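Local coordinates for protein glucoamylase (Thermoanaerobacterium thermosaccharolyticum, PDB 1LF6) that hydrolyses terminal alpha-1,4-linked glucose residues from the non-reducing ends of starch-like chains, releasing beta-D-glucose as a family 15 glycoside hydrolase, at residues L265-Y269 with N270-N274; D676-Y679 with K680-A684. All blocks are in the same frame, centred on the assembly; numbering follows the deposited sequence.

Contact 1: residues L265-Y269 with N270-N274; sequences LGEDY and NNLKN
An N-capped helix start joins L265-Y269 to N270-N274: D268 is the N-cap of helix 269-284, just after helix 254-266 has ended. Its OD1 accepts from N271 N at 2.8 Å, a bent bond (142° at the hydrogen) that meets the oxygen on its anti side, 17° from the carboxylate plane. Aspartate suits the place because a short acidic side chain can fold back onto a first-turn amide, and its charge would favourably oppose the helix dipole. Regular turns follow at once, with L272 N bonded to D268 O at 3.0 Å and K273 N to Y269 O at 2.9 Å.

Flanking the cap, E267 and L272 occupy the positions a hydrophobic staple would use, here with the glutamate's methylenes as the apolar partner. E267 CG lies 3.5 Å from L272 CD2, and the bend at chi2 (119°) turns the carboxylate off to R130, its salt-bridge partner. One turn apart, Y269 and K273 run obliquely past each other, the lysine's CD 3.9 Å from the phenol OH.

The buried sides of Y269 and L272 face the beta sandwich. L272 and K273 rest on F125 of strand 118-126, K273 pairs with D123 of the same strand, and Y269 lies against E245 of strand 243-251 and makes a cation-pi contact with K136 of strand 132-141.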
loop_
_atom_site.group_PDB
_atom_site.type_symbol
_atom_site.label_atom_id
_atom_site.label_comp_id
_atom_site.label_asym_id
_atom_site.label_seq_id
_atom_site.Cartn_x
_atom_site.Cartn_y
_atom_site.Cartn_z
ATOM N N LEU A 265 -12.357 -22.737 13.826
ATOM C CA LEU A 265 -13.633 -23.365 13.492
ATOM C C LEU A 265 -14.463 -23.658 14.742
ATOM O O LEU A 265 -15.690 -23.565 14.721
ATOM C CB LEU A 265 -13.390 -24.666 12.720
ATOM C CG LEU A 265 -12.926 -24.536 11.264
ATOM C CD1 LEU A 265 -12.466 -25.892 10.747
ATOM C CD2 LEU A 265 -14.065 -23.985 10.415
ATOM N N GLY A 266 -13.788 -24.008 15.829
ATOM C CA GLY A 266 -14.492 -24.310 17.061
ATOM C C GLY A 266 -15.079 -23.085 17.734
ATOM O O GLY A 266 -15.932 -23.201 18.614
ATOM N N GLU A 267 -14.633 -21.903 17.321
ATOM C CA GLU A 267 -15.132 -20.671 17.916
ATOM C C GLU A 267 -16.464 -20.267 17.294
ATOM O O GLU A 267 -16.775 -20.661 16.170
ATOM C CB GLU A 267 -14.111 -19.546 17.737
ATOM C CG GLU A 267 -14.280 -18.414 18.736
ATOM C CD GLU A 267 -13.057 -18.227 19.613
ATOM O OE1 GLU A 267 -13.140 -17.472 20.608
ATOM O OE2 GLU A 267 -12.011 -18.830 19.306
ATOM N N ASP A 268 -17.258 -19.494 18.030
ATOM C CA ASP A 268 -18.550 -19.039 17.528
ATOM C C ASP A 268 -18.348 -17.908 16.527
ATOM O O ASP A 268 -17.745 -16.887 16.849
ATOM C CB ASP A 268 -19.435 -18.561 18.680
ATOM C CG ASP A 268 -20.677 -17.837 18.195
ATOM O OD1 ASP A 268 -20.630 -16.596 18.056
ATOM O OD2 ASP A 268 -21.694 -18.511 17.940
ATOM N N TYR A 269 -18.862 -18.099 15.316
ATOM C CA TYR A 269 -18.718 -17.117 14.251
ATOM C C TYR A 269 -18.996 -15.670 14.661
ATOM O O TYR A 269 -18.114 -14.816 14.561
ATOM C CB TYR A 269 -19.611 -17.478 13.063
ATOM C CG TYR A 269 -19.458 -16.512 11.915
ATOM C CD1 TYR A 269 -18.325 -16.538 11.101
ATOM C CD2 TYR A 269 -20.411 -15.523 11.686
ATOM C CE1 TYR A 269 -18.145 -15.598 10.085
ATOM C CE2 TYR A 269 -20.243 -14.579 10.678
ATOM C CZ TYR A 269 -19.109 -14.621 9.880
ATOM O OH TYR A 269 -18.948 -13.694 8.877
ATOM N N ASN A 270 -20.217 -15.389 15.106
ATOM C CA ASN A 270 -20.574 -14.030 15.505
ATOM C C ASN A 270 -19.638 -13.472 16.562
ATOM O O ASN A 270 -19.364 -12.273 16.588
ATOM C CB ASN A 270 -22.013 -13.974 16.023
ATOM C CG ASN A 270 -23.031 -14.213 14.928
ATOM O OD1 ASN A 270 -22.997 -13.566 13.878
ATOM N ND2 ASN A 270 -23.947 -15.142 15.165
ATOM N N ASN A 271 -19.144 -14.343 17.435
ATOM C CA ASN A 271 -18.233 -13.912 18.483
ATOM C C ASN A 271 -16.914 -13.436 17.872
ATOM O O ASN A 271 -16.410 -12.371 18.223
ATOM C CB ASN A 271 -17.966 -15.056 19.461
ATOM C CG ASN A 271 -18.323 -14.693 20.883
ATOM O OD1 ASN A 271 -17.856 -13.681 21.415
ATOM N ND2 ASN A 271 -19.154 -15.520 21.514
ATOM N N LEU A 272 -16.363 -14.235 16.962
ATOM C CA LEU A 272 -15.109 -13.892 16.296
ATOM C C LEU A 272 -15.260 -12.595 15.522
ATOM O O LEU A 272 -14.404 -11.716 15.583
ATOM C CB LEU A 272 -14.693 -14.998 15.321
ATOM C CG LEU A 272 -14.107 -16.294 15.879
ATOM C CD1 LEU A 272 -13.848 -17.252 14.728
ATOM C CD2 LEU A 272 -12.817 -16.004 16.634
ATOM N N LYS A 273 -16.360 -12.492 14.789
ATOM C CA LYS A 273 -16.634 -11.314 13.988
ATOM C C LYS A 273 -16.774 -10.067 14.859
ATOM O O LYS A 273 -16.155 -9.037 14.585
ATOM C CB LYS A 273 -17.903 -11.536 13.169
ATOM C CG LYS A 273 -18.223 -10.416 12.203
ATOM C CD LYS A 273 -19.436 -10.764 11.367
ATOM C CE LYS A 273 -19.936 -9.555 10.605
ATOM N NZ LYS A 273 -21.217 -9.855 9.912
ATOM N N ASN A 274 -17.578 -10.160 15.912
ATOM C CA ASN A 274 -17.765 -9.026 16.799
ATOM C C ASN A 274 -16.458 -8.621 17.483
ATOM O O ASN A 274 -16.193 -7.433 17.669
ATOM C CB ASN A 274 -18.840 -9.334 17.853
ATOM C CG ASN A 274 -20.229 -9.500 17.244
ATOM O OD1 ASN A 274 -20.593 -8.799 16.301
ATOM N ND2 ASN A 274 -21.011 -10.421 17.795
#

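Contact 2: residues D676-Y679 with K680-A684; sequences DIVY and KRYVA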
loop_
_atom_site.group_PDB
_atom_site.type_symbol
_atom_site.label_atom_id
_atom_site.label_comp_id
_atom_site.label_asym_id
_atom_site.label_seq_id
_atom_site.Cartn_x
_atom_site.Cartn_y
_atom_site.Cartn_z
ATOM N N ASP A 676 6.865 24.353 12.851
ATOM C CA ASP A 676 6.804 25.781 13.150
ATOM C C ASP A 676 8.110 26.567 13.177
ATOM O O ASP A 676 8.145 27.709 12.724
ATOM C CB ASP A 676 6.054 26.020 14.468
ATOM C CG ASP A 676 6.569 25.158 15.589
ATOM O OD1 ASP A 676 6.431 25.556 16.766
ATOM O OD2 ASP A 676 7.108 24.073 15.294
ATOM N N ILE A 677 9.180 25.983 13.699
ATOM C CA ILE A 677 10.436 26.720 13.758
ATOM C C ILE A 677 11.002 27.005 12.378
ATOM O O ILE A 677 11.688 28.006 12.184
ATOM C CB ILE A 677 11.490 25.996 14.619
ATOM C CG1 ILE A 677 12.402 25.116 13.782
ATOM C CG2 ILE A 677 10.811 25.100 15.570
ATOM C CD1 ILE A 677 13.436 24.382 14.625
ATOM N N VAL A 678 10.715 26.138 11.416
ATOM C CA VAL A 678 11.203 26.356 10.063
ATOM C C VAL A 678 10.405 27.513 9.474
ATOM O O VAL A 678 10.970 28.468 8.937
ATOM C CB VAL A 678 10.996 25.116 9.174
ATOM C CG1 VAL A 678 11.489 25.415 7.764
ATOM C CG2 VAL A 678 11.724 23.919 9.766
ATOM N N TYR A 679 9.083 27.418 9.587
ATOM C CA TYR A 679 8.195 28.447 9.076
ATOM C C TYR A 679 8.526 29.811 9.684
ATOM O O TYR A 679 8.633 30.812 8.972
ATOM C CB TYR A 679 6.739 28.082 9.386
ATOM C CG TYR A 679 5.753 29.190 9.101
ATOM C CD1 TYR A 679 5.290 29.425 7.809
ATOM C CD2 TYR A 679 5.318 30.036 10.122
ATOM C CE1 TYR A 679 4.420 30.477 7.539
ATOM C CE2 TYR A 679 4.451 31.091 9.862
ATOM C CZ TYR A 679 4.007 31.307 8.571
ATOM O OH TYR A 679 3.162 32.357 8.314
ATOM N N LYS A 680 8.693 29.848 11.001
ATOM C CA LYS A 680 8.983 31.101 11.686
ATOM C C LYS A 680 10.286 31.748 11.240
ATOM O O LYS A 680 10.387 32.970 11.183
ATOM C CB LYS A 680 8.993 30.880 13.204
ATOM C CG LYS A 680 7.592 30.785 13.807
ATOM C CD LYS A 680 7.624 30.425 15.285
ATOM C CE LYS A 680 8.164 29.014 15.497
ATOM N NZ LYS A 680 8.179 28.608 16.929
ATOM N N ARG A 681 11.274 30.934 10.897
ATOM C CA ARG A 681 12.562 31.460 10.482
ATOM C C ARG A 681 12.640 31.917 9.025
ATOM O O ARG A 681 13.332 32.885 8.711
ATOM C CB ARG A 681 13.648 30.412 10.724
ATOM C CG ARG A 681 15.064 30.967 10.653
ATOM C CD ARG A 681 16.109 29.886 10.872
ATOM N NE ARG A 681 17.457 30.451 10.888
ATOM C CZ ARG A 681 17.935 31.218 11.866
ATOM N NH1 ARG A 681 19.169 31.697 11.794
ATOM N NH2 ARG A 681 17.182 31.492 12.923
ATOM N N TYR A 682 11.920 31.239 8.141
ATOM C CA TYR A 682 11.992 31.556 6.719
ATOM C C TYR A 682 10.750 32.104 6.041
ATOM O O TYR A 682 10.855 32.932 5.137
ATOM C CB TYR A 682 12.441 30.308 5.958
ATOM C CG TYR A 682 13.738 29.720 6.458
ATOM C CD1 TYR A 682 14.952 30.375 6.245
ATOM C CD2 TYR A 682 13.759 28.499 7.134
ATOM C CE1 TYR A 682 16.156 29.825 6.687
ATOM C CE2 TYR A 682 14.956 27.941 7.581
ATOM C CZ TYR A 682 16.150 28.606 7.347
ATOM O OH TYR A 682 17.337 28.029 7.719
ATOM N N VAL A 683 9.578 31.647 6.466
ATOM C CA VAL A 683 8.333 32.073 5.839
ATOM C C VAL A 683 7.473 33.057 6.626
ATOM O O VAL A 683 6.650 33.756 6.038
ATOM C CB VAL A 683 7.476 30.848 5.484
ATOM C CG1 VAL A 683 6.162 31.279 4.856
ATOM C CG2 VAL A 683 8.240 29.961 4.536
ATOM N N ALA A 684 7.658 33.116 7.942
ATOM C CA ALA A 684 6.874 34.026 8.771
ATOM C C ALA A 684 7.008 35.465 8.274
ATOM O O ALA A 684 7.858 35.714 7.392
ATOM C CB ALA A 684 7.328 33.930 10.225
ATOM O OXT ALA A 684 6.269 36.339 8.780
#
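Y679 meets V683 and A684 at the C-terminal end of helix 676-682, the last helix of the chain, which packs on helices of the (alpha/alpha) barrel. Its CG stands anti to the backbone N (chi1 170°), an orientation in which the ring stands out from the helix and the chain end curls over it. From CB outward, CB and CG lie beside the amide of K680; CD1 comes 3.5 Å from V683 CB and CE1 3.3 Å from V683 CG1, the valine crossing the tyrosine at about a right angle. A684 lies over the face, its CB 4.1 Å from CE2, and at the tip OH lies 4.1 Å from A684 CA. The peptide between V683 and A684 covers this ring face, with A684 N above the ring centre. A broad aromatic suits this place because one flat group can meet both final residues. A serine here would probably uncover the V683-A684 peptide and leave the last two residues freer to move.

Four residues apart along the helix, D676 and K680 lie side by side. The lysine chain bends at chi3 (-66°), bringing CE over the D676 carbonyl and NZ to D676 OD1 at 3.5 Å, a long salt bridge suited to an exposed helix side; the other carboxylate oxygen, OD2, bonds to Y406. Toward the protein, V678 CG1 touches the edge of Y682 at CD2, 3.9 Å away. Y682 OH and R681 NH1 both bind D479 on helix 468-489, while V678 packs on A453 of helix 445-464.

Two amides share the Y679 carbonyl oxygen: V683 N, four residues on, at 2.8 Å, and A684 N, five residues on, at 2.7 Å, reaching it from opposite faces of the carbonyl plane.

Overall arrangement
From the N terminus the chain first builds the beta sandwich, then runs through helix 254-266 into contact 1, which closes the tight turn leading into helix 269-284, which lies against the sandwich strands. The helical toroid of the (alpha/alpha) barrel follows, holding the glutamates E435 and E438 that probably act as catalytic base and acid. Contact 2 comes at the very end, where helix 676-682 lies against helices 445-464 and 468-489 of that barrel. The two contacts are in series, neither nested nor crossed, with centres about 54 Å apart: one lies in helices packed on the N-terminal sandwich, the other on the outside of the catalytic domain.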